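Local coordinates for protein putative methylthioribose-1-phosphate isomerase (Pyrococcus horikoshii OT3, PDB 6A34) that probably catalyses the interconversion of 5-methylthioribose 1-phosphate and 5-methylthioribulose 1-phosphate in the methionine salvage pathway, at residues K34-E39 with Y215-L220; E83-G88 with D123-I128; S300-L305 with G309-P314. All blocks are in the same frame, centred on the assembly; numbering follows the deposited sequence.

Contact 1 of 3, residues K34-E39 with Y215-L220; sequences KEFKVE and YSYDGL
F36 and Y217 form a small aromatic surface contact between the N-terminal part of the chain and the Rossmann-like domain. F36 lies just ahead of strand 38-41, an outer strand of the three-stranded antiparallel N-terminal sheet; Y217 is the last residue of helix 206-217, which ends in a Schellman motif with G219 at positive phi, L220 N bonded to Y215 O and G219 N to S216 O. With CG anti to the backbone N in both (chi1 179° for F36, -167° for Y217), each ring extends toward the other segment, and the side chains cross at about a right angle. The ring pair is oblique, neither stack nor edge-to-face, with planes 77° and centroids 5.4 Å apart. No hydrogen bond crosses between the segments; the rings meet by van der Waals packing. W213, one turn earlier on the helix, meets F36 edge-to-face and also lies against Y217, while L13 touches both rings. Just past the helix, D218 forms a salt bridge with R185 and accepts a hydrogen bond from K12 N. F36 CE2 lies oblique to the Y217 ring, whereas Y217 OH sits at the edge of the F36 ring, near its plane, 3.6 Å from F36 CE2.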
ATOM      1  N   LYS A  34      16.763  -4.503 -10.633  1.00 46.47           N
ATOM      2  CA  LYS A  34      17.015  -4.810 -12.046  1.00 48.50           C
ATOM      3  C   LYS A  34      18.419  -5.414 -12.196  1.00 45.81           C
ATOM      4  O   LYS A  34      18.588  -6.497 -12.770  1.00 46.38           O
ATOM      5  CB  LYS A  34      16.790  -3.519 -12.840  1.00 51.77           C
ATOM      6  CG  LYS A  34      16.815  -3.628 -14.360  1.00 59.00           C
ATOM      7  CD  LYS A  34      16.812  -2.252 -15.019  1.00 65.32           C
ATOM      8  CE  LYS A  34      16.213  -2.225 -16.409  1.00 73.38           C
ATOM      9  NZ  LYS A  34      17.048  -2.956 -17.391  1.00 74.18           N
ATOM     10  N   GLU A  35      19.415  -4.737 -11.616  1.00 42.49           N
ATOM     11  CA  GLU A  35      20.835  -5.077 -11.772  1.00 41.69           C
ATOM     12  C   GLU A  35      21.536  -5.019 -10.411  1.00 42.17           C
ATOM     13  O   GLU A  35      21.350  -4.065  -9.646  1.00 42.55           O
ATOM     14  CB  GLU A  35      21.527  -4.095 -12.717  1.00 42.92           C
ATOM     15  CG  GLU A  35      22.978  -4.445 -13.014  1.00 54.00           C
ATOM     16  CD  GLU A  35      23.756  -3.391 -13.799  1.00 56.35           C
ATOM     17  OE1 GLU A  35      23.137  -2.394 -14.204  1.00 54.60           O
ATOM     18  OE2 GLU A  35      24.987  -3.571 -13.995  1.00 56.90           O
ATOM     19  N   PHE A  36      22.378  -6.030 -10.162  1.00 44.77           N
ATOM     20  CA  PHE A  36      23.257  -6.143  -9.002  1.00 45.45           C
ATOM     21  C   PHE A  36      24.694  -5.766  -9.402  1.00 44.74           C
ATOM     22  O   PHE A  36      25.338  -6.499 -10.120  1.00 46.92           O
ATOM     23  CB  PHE A  36      23.194  -7.577  -8.466  1.00 41.81           C
ATOM     24  CG  PHE A  36      24.073  -7.860  -7.277  1.00 41.40           C
ATOM     25  CD1 PHE A  36      24.376  -6.871  -6.352  1.00 41.69           C
ATOM     26  CD2 PHE A  36      24.591  -9.127  -7.069  1.00 42.93           C
ATOM     27  CE1 PHE A  36      25.175  -7.146  -5.252  1.00 39.74           C
ATOM     28  CE2 PHE A  36      25.395  -9.396  -5.971  1.00 44.88           C
ATOM     29  CZ  PHE A  36      25.670  -8.408  -5.053  1.00 39.91           C
ATOM     30  N   LYS A  37      25.207  -4.657  -8.860  1.00 48.23           N
ATOM     31  CA  LYS A  37      26.508  -4.143  -9.212  1.00 46.80           C
ATOM     32  C   LYS A  37      27.191  -3.509  -7.998  1.00 46.34           C
ATOM     33  O   LYS A  37      26.588  -2.723  -7.252  1.00 44.89           O
ATOM     34  CB  LYS A  37      26.388  -3.082 -10.301  1.00 53.96           C
ATOM     35  CG  LYS A  37      27.696  -2.720 -10.991  1.00 59.15           C
ATOM     36  CD  LYS A  37      27.486  -1.731 -12.113  1.00 70.57           C
ATOM     37  CE  LYS A  37      28.770  -1.158 -12.667  1.00 79.46           C
ATOM     38  NZ  LYS A  37      28.831  -1.348 -14.136  1.00 85.76           N
ATOM     39  N   VAL A  38      28.471  -3.855  -7.844  1.00 44.11           N
ATOM     40  CA  VAL A  38      29.359  -3.310  -6.846  1.00 45.14           C
ATOM     41  C   VAL A  38      30.215  -2.219  -7.493  1.00 40.67           C
ATOM     42  O   VAL A  38      31.046  -2.517  -8.329  1.00 41.59           O
ATOM     43  CB  VAL A  38      30.231  -4.422  -6.245  1.00 44.07           C
ATOM     44  CG1 VAL A  38      31.052  -3.894  -5.081  1.00 45.34           C
ATOM     45  CG2 VAL A  38      29.389  -5.617  -5.820  1.00 49.38           C
ATOM     46  N   GLU A  39      29.955  -0.964  -7.127  1.00 41.04           N
ATOM     47  CA  GLU A  39      30.734   0.172  -7.570  1.00 43.85           C
ATOM     48  C   GLU A  39      32.064   0.168  -6.801  1.00 46.32           C
ATOM     49  O   GLU A  39      32.111  -0.342  -5.677  1.00 37.48           O
ATOM     50  CB  GLU A  39      30.001   1.495  -7.326  1.00 47.27           C
ATOM     51  CG  GLU A  39      28.703   1.674  -8.102  1.00 56.39           C
ATOM     52  CD  GLU A  39      28.746   1.486  -9.614  1.00 56.41           C
ATOM     53  OE1 GLU A  39      29.861   1.493 -10.200  1.00 57.45           O
ATOM     54  OE2 GLU A  39      27.649   1.313 -10.199  1.00 56.67           O
ATOM     55  N   TYR A 215      16.510 -11.166   0.027  1.00 35.60           N
ATOM     56  CA  TYR A 215      16.113 -12.380   0.722  1.00 34.39           C
ATOM     57  C   TYR A 215      15.972 -13.496  -0.307  1.00 34.47           C
ATOM     58  O   TYR A 215      16.267 -14.678  -0.015  1.00 36.20           O
ATOM     59  CB  TYR A 215      14.850 -12.186   1.568  1.00 34.07           C
ATOM     60  CG  TYR A 215      15.002 -11.230   2.728  1.00 31.83           C
ATOM     61  CD1 TYR A 215      16.111 -11.284   3.560  1.00 33.96           C
ATOM     62  CD2 TYR A 215      14.057 -10.246   2.986  1.00 29.60           C
ATOM     63  CE1 TYR A 215      16.267 -10.411   4.625  1.00 32.27           C
ATOM     64  CE2 TYR A 215      14.199  -9.369   4.050  1.00 30.97           C
ATOM     65  CZ  TYR A 215      15.308  -9.447   4.876  1.00 31.94           C
ATOM     66  OH  TYR A 215      15.486  -8.571   5.916  1.00 30.80           O
ATOM     67  N   SER A 216      15.516 -13.121  -1.501  1.00 33.86           N
ATOM     68  CA  SER A 216      15.496 -14.053  -2.609  1.00 38.96           C
ATOM     69  C   SER A 216      16.932 -14.472  -2.996  1.00 36.95           C
ATOM     70  O   SER A 216      17.228 -15.640  -3.096  1.00 38.14           O
ATOM     71  CB  SER A 216      14.736 -13.513  -3.778  1.00 41.40           C
ATOM     72  OG  SER A 216      14.485 -14.580  -4.668  1.00 46.59           O
ATOM     73  N   TYR A 217      17.830 -13.509  -3.176  1.00 33.41           N
ATOM     74  CA  TYR A 217      19.215 -13.788  -3.473  1.00 34.72           C
ATOM     75  C   TYR A 217      19.772 -14.887  -2.564  1.00 33.73           C
ATOM     76  O   TYR A 217      20.494 -15.764  -3.040  1.00 35.65           O
ATOM     77  CB  TYR A 217      20.070 -12.530  -3.334  1.00 36.71           C
ATOM     78  CG  TYR A 217      21.453 -12.650  -3.928  1.00 38.90           C
ATOM     79  CD1 TYR A 217      22.506 -13.107  -3.160  1.00 40.89           C
ATOM     80  CD2 TYR A 217      21.717 -12.287  -5.237  1.00 40.59           C
ATOM     81  CE1 TYR A 217      23.788 -13.204  -3.666  1.00 40.67           C
ATOM     82  CE2 TYR A 217      22.998 -12.378  -5.763  1.00 46.58           C
ATOM     83  CZ  TYR A 217      24.041 -12.847  -4.973  1.00 44.03           C
ATOM     84  OH  TYR A 217      25.331 -12.940  -5.428  1.00 44.43           O
ATOM     85  N   ASP A 218      19.404 -14.870  -1.280  1.00 31.21           N
ATOM     86  CA  ASP A 218      19.925 -15.814  -0.334  1.00 29.48           C
ATOM     87  C   ASP A 218      19.078 -17.077  -0.262  1.00 33.43           C
ATOM     88  O   ASP A 218      19.355 -17.937   0.575  1.00 37.72           O
ATOM     89  CB  ASP A 218      20.090 -15.167   1.043  1.00 33.58           C
ATOM     90  CG  ASP A 218      21.394 -14.402   1.189  1.00 36.21           C
ATOM     91  OD1 ASP A 218      22.345 -14.741   0.439  1.00 38.97           O
ATOM     92  OD2 ASP A 218      21.466 -13.478   2.065  1.00 38.25           O
ATOM     93  N   GLY A 219      18.039 -17.204  -1.095  1.00 33.63           N
ATOM     94  CA  GLY A 219      17.221 -18.432  -1.100  1.00 35.19           C
ATOM     95  C   GLY A 219      16.262 -18.583   0.085  1.00 38.74           C
ATOM     96  O   GLY A 219      15.819 -19.694   0.399  1.00 37.64           O
ATOM     97  N   LEU A 220      15.887 -17.485   0.753  1.00 38.67           N
ATOM     98  CA  LEU A 220      14.786 -17.569   1.745  1.00 35.35           C
ATOM     99  C   LEU A 220      13.464 -17.794   0.995  1.00 35.92           C
ATOM    100  O   LEU A 220      13.285 -17.288  -0.098  1.00 39.29           O
ATOM    101  CB  LEU A 220      14.727 -16.272   2.561  1.00 33.74           C
ATOM    102  CG  LEU A 220      15.619 -16.217   3.793  1.00 34.02           C
ATOM    103  CD1 LEU A 220      17.105 -16.342   3.433  1.00 36.18           C
ATOM    104  CD2 LEU A 220      15.358 -14.926   4.559  1.00 38.09           C
TER

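Contact 2 of 3, residues E83-G88 with D123-I128; sequences EEFLDG and DPLDEI
Two helices of the N-terminal helical region meet here through F85, L125 and I128: the early turns of helix 82-97 face the first turn of the long helix 125-157. The contact is wholly apolar across the segments, without a hydrogen bond, and F85 supplies one side of it almost alone. Its CG is anti to the backbone N (chi1 173°), which sends the ring out from helix 82-97 toward the neighbouring helix. The CD1 methyl of L125 approaches that ring obliquely and lies 3.5 Å from F85 CD2, close enough to touch CG and CB of F85 as well. The L125 torsions, chi1 at 172° and chi2 at 59°, are what bring CD1 to the phenyl. One turn further along, I128 brings its CG2 methyl to 4.1 Å from F85 CE2, a looser touch. The two aliphatic side chains thus share one flank of F85. K129 and I132 of helix 125-157 also touch F85, and the ring of Y73 from helix 59-76 meets it as well, with the Y73 hydroxyl bonded to F85 O. P124 occupies the N-cap position of the long helix; its carbonyl O receives both E127 N, at 2.9 Å from P124 O, and I128 N. This first turn presents L125 and I128, three residues apart, on one face. D123 O, just before it, takes a bond from K82 NZ at the start of the partner helix. Far from the annotated substrate sites, this is hydrophobic packing between neighbouring helices in the N-terminal helical region of the MtnA/eIF-2B family fold.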
ATOM      1  N   GLU A  83      51.201  18.571   9.008  1.00 47.50           N
ATOM      2  CA  GLU A  83      50.331  19.761   8.899  1.00 50.46           C
ATOM      3  C   GLU A  83      49.469  19.652   7.633  1.00 46.28           C
ATOM      4  O   GLU A  83      48.258  19.734   7.710  1.00 42.09           O
ATOM      5  CB  GLU A  83      51.132  21.073   8.908  1.00 57.10           C
ATOM      6  CG  GLU A  83      50.263  22.329   8.981  1.00 65.94           C
ATOM      7  CD  GLU A  83      50.985  23.669   9.147  1.00 79.11           C
ATOM      8  OE1 GLU A  83      50.788  24.323  10.202  1.00 85.13           O
ATOM      9  OE2 GLU A  83      51.726  24.082   8.217  1.00 73.75           O
ATOM     10  N   GLU A  84      50.096  19.473   6.464  1.00 48.99           N
ATOM     11  CA  GLU A  84      49.356  19.254   5.195  1.00 50.74           C
ATOM     12  C   GLU A  84      48.322  18.127   5.347  1.00 46.34           C
ATOM     13  O   GLU A  84      47.230  18.228   4.801  1.00 48.81           O
ATOM     14  CB  GLU A  84      50.273  18.829   4.049  1.00 54.59           C
ATOM     15  CG  GLU A  84      50.990  19.964   3.359  1.00 58.42           C
ATOM     16  CD  GLU A  84      51.978  19.507   2.297  1.00 58.51           C
ATOM     17  OE1 GLU A  84      52.953  20.241   2.087  1.00 57.96           O
ATOM     18  OE2 GLU A  84      51.773  18.415   1.692  1.00 53.90           O
ATOM     19  N   PHE A  85      48.686  17.053   6.069  1.00 38.03           N
ATOM     20  CA  PHE A  85      47.879  15.868   6.082  1.00 41.73           C
ATOM     21  C   PHE A  85      46.595  16.152   6.864  1.00 41.65           C
ATOM     22  O   PHE A  85      45.513  15.807   6.406  1.00 38.62           O
ATOM     23  CB  PHE A  85      48.623  14.665   6.668  1.00 40.27           C
ATOM     24  CG  PHE A  85      47.721  13.472   6.824  1.00 37.13           C
ATOM     25  CD1 PHE A  85      47.392  12.695   5.727  1.00 39.02           C
ATOM     26  CD2 PHE A  85      47.105  13.200   8.034  1.00 36.54           C
ATOM     27  CE1 PHE A  85      46.534  11.614   5.860  1.00 38.72           C
ATOM     28  CE2 PHE A  85      46.243  12.128   8.162  1.00 36.11           C
ATOM     29  CZ  PHE A  85      45.955  11.336   7.078  1.00 36.01           C
ATOM     30  N   LEU A  86      46.770  16.765   8.042  1.00 42.19           N
ATOM     31  CA  LEU A  86      45.691  17.135   8.919  1.00 44.67           C
ATOM     32  C   LEU A  86      44.786  18.177   8.252  1.00 43.70           C
ATOM     33  O   LEU A  86      43.584  18.097   8.421  1.00 47.23           O
ATOM     34  CB  LEU A  86      46.247  17.657  10.245  1.00 41.90           C
ATOM     35  CG  LEU A  86      46.873  16.591  11.138  1.00 46.71           C
ATOM     36  CD1 LEU A  86      47.351  17.192  12.468  1.00 40.86           C
ATOM     37  CD2 LEU A  86      45.900  15.432  11.353  1.00 44.76           C
ATOM     38  N   ASP A  87      45.361  19.133   7.517  1.00 44.29           N
ATOM     39  CA  ASP A  87      44.569  20.119   6.780  1.00 47.86           C
ATOM     40  C   ASP A  87      43.686  19.366   5.790  1.00 46.10           C
ATOM     41  O   ASP A  87      42.495  19.609   5.740  1.00 45.89           O
ATOM     42  CB  ASP A  87      45.407  21.186   6.059  1.00 54.20           C
ATOM     43  CG  ASP A  87      46.077  22.203   6.989  1.00 63.39           C
ATOM     44  OD1 ASP A  87      45.891  22.099   8.235  1.00 63.38           O
ATOM     45  OD2 ASP A  87      46.808  23.084   6.464  1.00 67.58           O
ATOM     46  N   GLY A  88      44.297  18.456   5.021  1.00 46.68           N
ATOM     47  CA  GLY A  88      43.578  17.626   4.043  1.00 45.73           C
ATOM     48  C   GLY A  88      42.517  16.768   4.710  1.00 43.66           C
ATOM     49  O   GLY A  88      41.417  16.615   4.190  1.00 42.20           O
ATOM     50  N   ASP A 123      51.090  12.152  17.538  1.00 50.13           N
ATOM     51  CA  ASP A 123      51.714  10.872  17.207  1.00 43.60           C
ATOM     52  C   ASP A 123      52.424  10.994  15.858  1.00 39.77           C
ATOM     53  O   ASP A 123      52.187  11.932  15.098  1.00 38.56           O
ATOM     54  CB  ASP A 123      50.673   9.748  17.207  1.00 49.87           C
ATOM     55  CG  ASP A 123      50.076   9.425  18.569  1.00 49.67           C
ATOM     56  OD1 ASP A 123      50.451  10.086  19.556  1.00 46.84           O
ATOM     57  OD2 ASP A 123      49.252   8.506  18.623  1.00 50.24           O
ATOM     58  N   PRO A 124      53.322  10.055  15.492  1.00 40.75           N
ATOM     59  CA  PRO A 124      53.887  10.049  14.139  1.00 38.03           C
ATOM     60  C   PRO A 124      52.782   9.932  13.070  1.00 41.51           C
ATOM     61  O   PRO A 124      51.750   9.289  13.283  1.00 41.60           O
ATOM     62  CB  PRO A 124      54.790   8.807  14.130  1.00 36.47           C
ATOM     63  CG  PRO A 124      55.077   8.521  15.590  1.00 37.22           C
ATOM     64  CD  PRO A 124      53.830   8.958  16.334  1.00 37.73           C
ATOM     65  N   LEU A 125      53.010  10.545  11.911  1.00 40.01           N
ATOM     66  CA  LEU A 125      52.018  10.616  10.861  1.00 38.13           C
ATOM     67  C   LEU A 125      51.614   9.212  10.378  1.00 39.85           C
ATOM     68  O   LEU A 125      50.444   9.005  10.042  1.00 36.42           O
ATOM     69  CB  LEU A 125      52.560  11.470   9.716  1.00 35.98           C
ATOM     70  CG  LEU A 125      51.684  11.468   8.467  1.00 36.56           C
ATOM     71  CD1 LEU A 125      50.302  11.973   8.818  1.00 38.17           C
ATOM     72  CD2 LEU A 125      52.303  12.302   7.344  1.00 36.62           C
ATOM     73  N   ASP A 126      52.548   8.247  10.351  1.00 37.52           N
ATOM     74  CA  ASP A 126      52.195   6.854   9.939  1.00 38.02           C
ATOM     75  C   ASP A 126      51.214   6.229  10.953  1.00 38.39           C
ATOM     76  O   ASP A 126      50.376   5.418  10.580  1.00 37.03           O
ATOM     77  CB  ASP A 126      53.406   5.950   9.661  1.00 38.84           C
ATOM     78  CG  ASP A 126      54.521   5.898  10.703  1.00 40.03           C
ATOM     79  OD1 ASP A 126      54.677   6.832  11.493  1.00 40.33           O
ATOM     80  OD2 ASP A 126      55.241   4.909  10.708  1.00 51.43           O
ATOM     81  N   GLU A 127      51.319   6.628  12.218  1.00 37.64           N
ATOM     82  CA  GLU A 127      50.506   6.082  13.296  1.00 40.76           C
ATOM     83  C   GLU A 127      49.106   6.714  13.250  1.00 41.72           C
ATOM     84  O   GLU A 127      48.146   6.048  13.576  1.00 41.60           O
ATOM     85  CB  GLU A 127      51.179   6.294  14.653  1.00 36.55           C
ATOM     86  CG  GLU A 127      50.318   5.995  15.877  1.00 39.90           C
ATOM     87  CD  GLU A 127      49.827   4.574  16.124  1.00 36.96           C
ATOM     88  OE1 GLU A 127      50.263   3.667  15.439  1.00 37.80           O
ATOM     89  OE2 GLU A 127      49.007   4.383  17.032  1.00 46.08           O
ATOM     90  N   ILE A 128      49.005   7.988  12.872  1.00 39.11           N
ATOM     91  CA  ILE A 128      47.703   8.650  12.687  1.00 40.85           C
ATOM     92  C   ILE A 128      46.945   7.966  11.538  1.00 40.79           C
ATOM     93  O   ILE A 128      45.779   7.590  11.675  1.00 41.38           O
ATOM     94  CB  ILE A 128      47.869  10.159  12.438  1.00 40.64           C
ATOM     95  CG1 ILE A 128      48.470  10.874  13.649  1.00 41.93           C
ATOM     96  CG2 ILE A 128      46.549  10.787  12.005  1.00 43.09           C
ATOM     97  CD1 ILE A 128      48.967  12.275  13.341  1.00 41.10           C
TER

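Contact 3 of 3, residues S300-L305 with G309-P314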
ATOM      1  N   SER A 300       8.446  14.330  -0.074  1.00 38.06           N
ATOM      2  CA  SER A 300       7.903  14.931  -1.254  1.00 37.97           C
ATOM      3  C   SER A 300       6.614  14.225  -1.642  1.00 37.68           C
ATOM      4  O   SER A 300       6.511  12.996  -1.595  1.00 38.59           O
ATOM      5  CB  SER A 300       8.876  14.890  -2.399  1.00 41.88           C
ATOM      6  OG  SER A 300       8.187  15.108  -3.628  1.00 41.28           O
ATOM      7  N   PRO A 301       5.605  14.995  -2.079  1.00 37.85           N
ATOM      8  CA  PRO A 301       4.366  14.398  -2.568  1.00 35.72           C
ATOM      9  C   PRO A 301       4.583  13.511  -3.815  1.00 35.69           C
ATOM     10  O   PRO A 301       3.768  12.631  -4.115  1.00 35.18           O
ATOM     11  CB  PRO A 301       3.476  15.632  -2.803  1.00 36.71           C
ATOM     12  CG  PRO A 301       4.457  16.752  -3.087  1.00 38.62           C
ATOM     13  CD  PRO A 301       5.628  16.467  -2.156  1.00 37.35           C
ATOM     14  N   GLU A 302       5.716  13.678  -4.497  1.00 40.15           N
ATOM     15  CA  GLU A 302       6.044  12.871  -5.693  1.00 35.61           C
ATOM     16  C   GLU A 302       6.197  11.387  -5.340  1.00 35.64           C
ATOM     17  O   GLU A 302       5.904  10.545  -6.176  1.00 37.54           O
ATOM     18  CB  GLU A 302       7.307  13.385  -6.386  1.00 35.74           C
ATOM     19  CG  GLU A 302       7.123  14.783  -6.995  1.00 42.78           C
ATOM     20  CD  GLU A 302       6.116  14.888  -8.139  1.00 45.77           C
ATOM     21  OE1 GLU A 302       6.279  14.167  -9.141  1.00 42.70           O
ATOM     22  OE2 GLU A 302       5.196  15.718  -8.044  1.00 53.59           O
ATOM     23  N   GLU A 303       6.691  11.067  -4.143  1.00 32.67           N
ATOM     24  CA  GLU A 303       6.787   9.683  -3.724  1.00 36.02           C
ATOM     25  C   GLU A 303       5.414   8.980  -3.761  1.00 32.78           C
ATOM     26  O   GLU A 303       5.368   7.788  -3.960  1.00 34.40           O
ATOM     27  CB  GLU A 303       7.354   9.576  -2.311  1.00 39.26           C
ATOM     28  CG  GLU A 303       8.800  10.003  -2.174  1.00 37.29           C
ATOM     29  CD  GLU A 303       9.335   9.754  -0.761  1.00 37.52           C
ATOM     30  OE1 GLU A 303       8.515   9.553   0.168  1.00 33.17           O
ATOM     31  OE2 GLU A 303      10.565   9.758  -0.589  1.00 35.49           O
ATOM     32  N   VAL A 304       4.308   9.720  -3.592  1.00 34.10           N
ATOM     33  CA  VAL A 304       2.938   9.118  -3.648  1.00 34.34           C
ATOM     34  C   VAL A 304       2.306   9.235  -5.057  1.00 35.27           C
ATOM     35  O   VAL A 304       1.555   8.333  -5.463  1.00 32.29           O
ATOM     36  CB  VAL A 304       2.029   9.734  -2.569  1.00 32.57           C
ATOM     37  CG1 VAL A 304       0.593   9.261  -2.698  1.00 31.09           C
ATOM     38  CG2 VAL A 304       2.562   9.456  -1.158  1.00 32.96           C
ATOM     39  N   LEU A 305       2.559  10.350  -5.761  1.00 35.80           N
ATOM     40  CA  LEU A 305       1.964  10.639  -7.071  1.00 35.83           C
ATOM     41  C   LEU A 305       2.583   9.710  -8.115  1.00 35.67           C
ATOM     42  O   LEU A 305       1.930   9.417  -9.090  1.00 32.68           O
ATOM     43  CB  LEU A 305       2.188  12.104  -7.464  1.00 33.68           C
ATOM     44  CG  LEU A 305       1.560  13.128  -6.528  1.00 35.96           C
ATOM     45  CD1 LEU A 305       1.999  14.523  -6.900  1.00 36.74           C
ATOM     46  CD2 LEU A 305       0.044  13.036  -6.521  1.00 36.15           C
ATOM     47  N   GLY A 309       8.851   4.568 -11.768  1.00 45.72           N
ATOM     48  CA  GLY A 309       8.894   5.619 -12.789  1.00 42.84           C
ATOM     49  C   GLY A 309       7.532   6.166 -13.196  1.00 47.70           C
ATOM     50  O   GLY A 309       7.461   7.225 -13.824  1.00 57.86           O
ATOM     51  N   CYS A 310       6.435   5.463 -12.886  1.00 43.64           N
ATOM     52  CA  CYS A 310       5.155   5.787 -13.492  1.00 43.98           C
ATOM     53  C   CYS A 310       4.418   6.812 -12.619  1.00 47.05           C
ATOM     54  O   CYS A 310       4.396   6.690 -11.405  1.00 41.59           O
ATOM     55  CB  CYS A 310       4.286   4.543 -13.682  1.00 46.19           C
ATOM     56  SG  CYS A 310       4.829   3.351 -14.950  1.00 43.65           S
ATOM     57  N   ARG A 311       3.792   7.797 -13.271  1.00 48.56           N
ATOM     58  CA  ARG A 311       2.906   8.738 -12.628  1.00 46.17           C
ATOM     59  C   ARG A 311       1.506   8.130 -12.611  1.00 42.42           C
ATOM     60  O   ARG A 311       0.976   7.861 -13.640  1.00 50.10           O
ATOM     61  CB  ARG A 311       2.911  10.085 -13.357  1.00 45.51           C
ATOM     62  CG  ARG A 311       2.013  11.121 -12.687  1.00 50.41           C
ATOM     63  CD  ARG A 311       2.298  12.570 -13.059  1.00 51.00           C
ATOM     64  NE  ARG A 311       3.689  12.944 -12.797  1.00 52.03           N
ATOM     65  CZ  ARG A 311       4.167  13.430 -11.653  1.00 46.49           C
ATOM     66  NH1 ARG A 311       3.353  13.820 -10.679  1.00 40.28           N
ATOM     67  NH2 ARG A 311       5.476  13.515 -11.505  1.00 38.79           N
ATOM     68  N   ILE A 312       0.925   7.926 -11.427  1.00 40.81           N
ATOM     69  CA  ILE A 312      -0.274   7.092 -11.286  1.00 38.48           C
ATOM     70  C   ILE A 312      -1.434   7.871 -10.647  1.00 38.53           C
ATOM     71  O   ILE A 312      -2.477   7.285 -10.302  1.00 48.16           O
ATOM     72  CB  ILE A 312       0.049   5.783 -10.524  1.00 40.76           C
ATOM     73  CG1 ILE A 312       0.839   5.992  -9.226  1.00 44.09           C
ATOM     74  CG2 ILE A 312       0.787   4.801 -11.441  1.00 44.62           C
ATOM     75  CD1 ILE A 312       0.057   6.589  -8.051  1.00 45.16           C
ATOM     76  N   ALA A 313      -1.267   9.176 -10.461  1.00 35.61           N
ATOM     77  CA  ALA A 313      -2.269  10.017  -9.835  1.00 34.89           C
ATOM     78  C   ALA A 313      -2.277  11.345 -10.563  1.00 32.83           C
ATOM     79  O   ALA A 313      -1.233  11.771 -11.047  1.00 33.83           O
ATOM     80  CB  ALA A 313      -1.968  10.254  -8.370  1.00 34.13           C
ATOM     81  N   PRO A 314      -3.423  12.055 -10.558  1.00 30.96           N
ATOM     82  CA  PRO A 314      -3.488  13.432 -11.046  1.00 32.35           C
ATOM     83  C   PRO A 314      -2.841  14.380 -10.036  1.00 38.05           C
ATOM     84  O   PRO A 314      -2.494  13.957  -8.921  1.00 43.29           O
ATOM     85  CB  PRO A 314      -4.997  13.709 -11.133  1.00 32.65           C
ATOM     86  CG  PRO A 314      -5.623  12.780 -10.130  1.00 31.73           C
ATOM     87  CD  PRO A 314      -4.690  11.600  -9.972  1.00 29.51           C
TER
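L305 packs tightly against the strand-to-loop segment 310-314, while E302 and R311 form a charged pair on the more exposed side. On the packed side the carbonyl of L305 receives I312 N in a nearly straight bond, 2.9 Å from I312 N to L305 O with an N-H...O angle of 172°. The L305 side chain puts CD2 3.9 Å from A313 CB and 3.6 Å from P314 O, and the CD1 methyl of I312 lies 3.5 Å from V304 O. The short helix 302-305 leads directly into the antiparallel beta-hairpin 306-307/310-311, and the S300 side chain caps the helix by accepting E302 N. The hairpin itself meets the second subunit: C310 forms a disulfide with C310 of that subunit, and I312 packs on its L205. On the more exposed side R311, bent at chi3, runs alongside L305 in the same direction, its NH1 3.8 Å from L305 CB, and makes a salt bridge with E302. The carboxylate and guanidinium planes are 37° apart: R311 NH2 gives a 2.6 Å bond to the syn lone pair of E302 OE1, 166° at the hydrogen, and R311 NH1 adds a weak 3.3 Å bond to that same E302 OE1.

Overall arrangement
The three contacts occupy separate parts of the chain and none touches another. Contact 1 joins the N-terminal sheet to helix 206-217 of the Rossmann-like domain, linking segments 176 residues apart in sequence; contact 2, between helices 82-97 and 125-157, is nested inside that loop. Contact 3 follows both in sequence, a local closure around the hairpin 306-311. Centres of contacts 1 and 3 lie about 27 Å apart, those of 1 and 2 about 39 Å, and those of 2 and 3 about 49 Å. Contact 2 sits at the remote end of the helical region, contact 1 bridges the two parts of the subunit, and contact 3, through its disulfide and packing against the second subunit, belongs to the dimer interface.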